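Local coordinates for protein hyaluronidase (Streptomyces koganeiensis, PDB 4UFQ) that probably cleaves hyaluronan as a hyalurononglucosaminidase and forms an assembly of three intertwined, strand-rich subunits, at residues B[14-17]-B[18-21]. Residues are numbered along the deposited sequence; the frame is centred on the assembly and turned at random. Where two conformers were deposited one is given.
Sequences VAAE and RFSA
Phe-19 folds its ring back across the bend at Glu-17 and meets the methyl of Ala-16. The CB of Ala-16 lies 3.6 Å from Phe-19 CE1 and 3.7 Å from Phe-19 CZ, approaching the ring at a slant. Val-14 touches the same corner from another direction. Its CG1 sits at the ring edge, near the ring plane, 4.1 Å from Phe-19 CE1. The ring reaches back because Phe-19 CG stands opposite its own carbonyl carbon and beside the backbone N (chi1 -56°). In Val-14, CG1 lies anti to the backbone N (chi1 173°), which brings this branch to the ring. Glu-17 makes the turn between strands 13-15 and 18-23, and its extended side chain leaves on the other side of the bend from the ring. The Arg-18 chain is extended as far as NE and runs away from the bend.

Strands of both other subunits run parallel to parts of 14-21 and continue the sheet across the interfaces, consistent with an interwoven trimer of the phage-fibre type. Thr-23 OG1 of the third subunit is hydrogen-bonded to the backbone O of Glu-17, and Glu-26 O of the third subunit accepts a bond from Arg-18 NH1. The inside of the bend is thus apolar, made by the buried Val-14, Ala-16 and Phe-19, while a main-chain carbonyl and a guanidinium bind it to the neighbouring chain.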
ATOM      1  N   VAL B  14     -32.874  10.027  22.209  1.00 43.06           N
ATOM      2  CA  VAL B  14     -33.581   8.762  22.217  1.00 47.54           C
ATOM      3  C   VAL B  14     -32.604   7.635  22.529  1.00 41.83           C
ATOM      4  O   VAL B  14     -31.492   7.582  21.980  1.00 41.39           O
ATOM      5  CB  VAL B  14     -34.252   8.485  20.855  1.00 42.52           C
ATOM      6  CG1 VAL B  14     -34.855   7.083  20.817  1.00 65.15           C
ATOM      7  CG2 VAL B  14     -35.336   9.529  20.567  1.00 43.67           C
ATOM      8  N   ALA B  15     -33.029   6.739  23.411  1.00 41.91           N
ATOM      9  CA  ALA B  15     -32.303   5.520  23.723  1.00 41.50           C
ATOM     10  C   ALA B  15     -33.215   4.343  23.451  1.00 47.56           C
ATOM     11  O   ALA B  15     -34.414   4.414  23.713  1.00 42.10           O
ATOM     12  CB  ALA B  15     -31.861   5.515  25.165  1.00 41.89           C
ATOM     13  N   ALA B  16     -32.651   3.263  22.927  1.00 41.20           N
ATOM     14  CA  ALA B  16     -33.431   2.074  22.599  1.00 41.46           C
ATOM     15  C   ALA B  16     -32.552   0.830  22.638  1.00 51.88           C
ATOM     16  O   ALA B  16     -31.336   0.926  22.771  1.00 41.30           O
ATOM     17  CB  ALA B  16     -34.097   2.229  21.224  1.00 41.39           C
ATOM     18  N   GLU B  17     -33.173  -0.338  22.533  1.00 42.02           N
ATOM     19  CA  GLU B  17     -32.437  -1.601  22.551  1.00 42.42           C
ATOM     20  C   GLU B  17     -31.804  -1.861  21.187  1.00 42.15           C
ATOM     21  O   GLU B  17     -30.862  -2.645  21.068  1.00 42.53           O
ATOM     22  CB  GLU B  17     -33.361  -2.767  22.936  1.00 58.00           C
ATOM     23  CG  GLU B  17     -32.630  -4.089  23.186  1.00 63.27           C
ATOM     24  CD  GLU B  17     -33.559  -5.226  23.591  1.00 84.75           C
ATOM     25  OE1 GLU B  17     -34.787  -5.095  23.411  1.00 48.28           O
ATOM     26  OE2 GLU B  17     -33.054  -6.260  24.085  1.00 68.21           O
ATOM     27  N   ARG B  18     -32.326  -1.191  20.165  1.00 41.71           N
ATOM     28  CA  ARG B  18     -31.900  -1.417  18.789  1.00 41.56           C
ATOM     29  C   ARG B  18     -32.630  -0.445  17.872  1.00 41.19           C
ATOM     30  O   ARG B  18     -33.782  -0.090  18.130  1.00 41.45           O
ATOM     31  CB  ARG B  18     -32.229  -2.859  18.388  1.00 49.80           C
ATOM     32  CG  ARG B  18     -32.190  -3.155  16.895  1.00 65.69           C
ATOM     33  CD  ARG B  18     -32.443  -4.638  16.652  1.00 54.00           C
ATOM     34  NE  ARG B  18     -32.829  -4.934  15.276  1.00 71.53           N
ATOM     35  CZ  ARG B  18     -31.983  -5.268  14.304  1.00101.92           C
ATOM     36  NH1 ARG B  18     -30.676  -5.346  14.537  1.00 73.96           N
ATOM     37  NH2 ARG B  18     -32.447  -5.522  13.087  1.00 66.45           N
ATOM     38  N   PHE B  19     -31.960  -0.025  16.806  1.00 40.81           N
ATOM     39  CA  PHE B  19     -32.561   0.800  15.762  1.00 40.67           C
ATOM     40  C   PHE B  19     -32.479   0.088  14.424  1.00 40.95           C
ATOM     41  O   PHE B  19     -31.405  -0.369  14.023  1.00 40.92           O
ATOM     42  CB  PHE B  19     -31.852   2.151  15.651  1.00 40.17           C
ATOM     43  CG  PHE B  19     -31.808   2.915  16.933  1.00 40.07           C
ATOM     44  CD1 PHE B  19     -32.914   3.637  17.358  1.00 44.59           C
ATOM     45  CD2 PHE B  19     -30.678   2.903  17.729  1.00 39.95           C
ATOM     46  CE1 PHE B  19     -32.882   4.348  18.543  1.00 40.46           C
ATOM     47  CE2 PHE B  19     -30.639   3.611  18.913  1.00 40.02           C
ATOM     48  CZ  PHE B  19     -31.752   4.332  19.324  1.00 40.24           C
ATOM     49  N   SER B  20     -33.594   0.008  13.714  1.00 41.43           N
ATOM     50  CA  SER B  20     -33.598  -0.631  12.408  0.82 41.87           C
ATOM     51  C   SER B  20     -34.446   0.136  11.411  1.00 42.15           C
ATOM     52  O   SER B  20     -35.457   0.743  11.766  1.00 42.48           O
ATOM     53  CB  SER B  20     -34.069  -2.082  12.510  0.82 42.79           C
ATOM     54  OG  SER B  20     -35.440  -2.147  12.863  0.82 43.49           O
ATOM     55  N   ALA B  21     -34.007   0.119  10.162  1.00 42.22           N
ATOM     56  CA  ALA B  21     -34.731   0.747   9.074  1.00 42.70           C
ATOM     57  C   ALA B  21     -34.537  -0.078   7.810  1.00 43.28           C
ATOM     58  O   ALA B  21     -33.417  -0.459   7.476  1.00 44.42           O
ATOM     59  CB  ALA B  21     -34.262   2.181   8.865  1.00 42.97           C
TER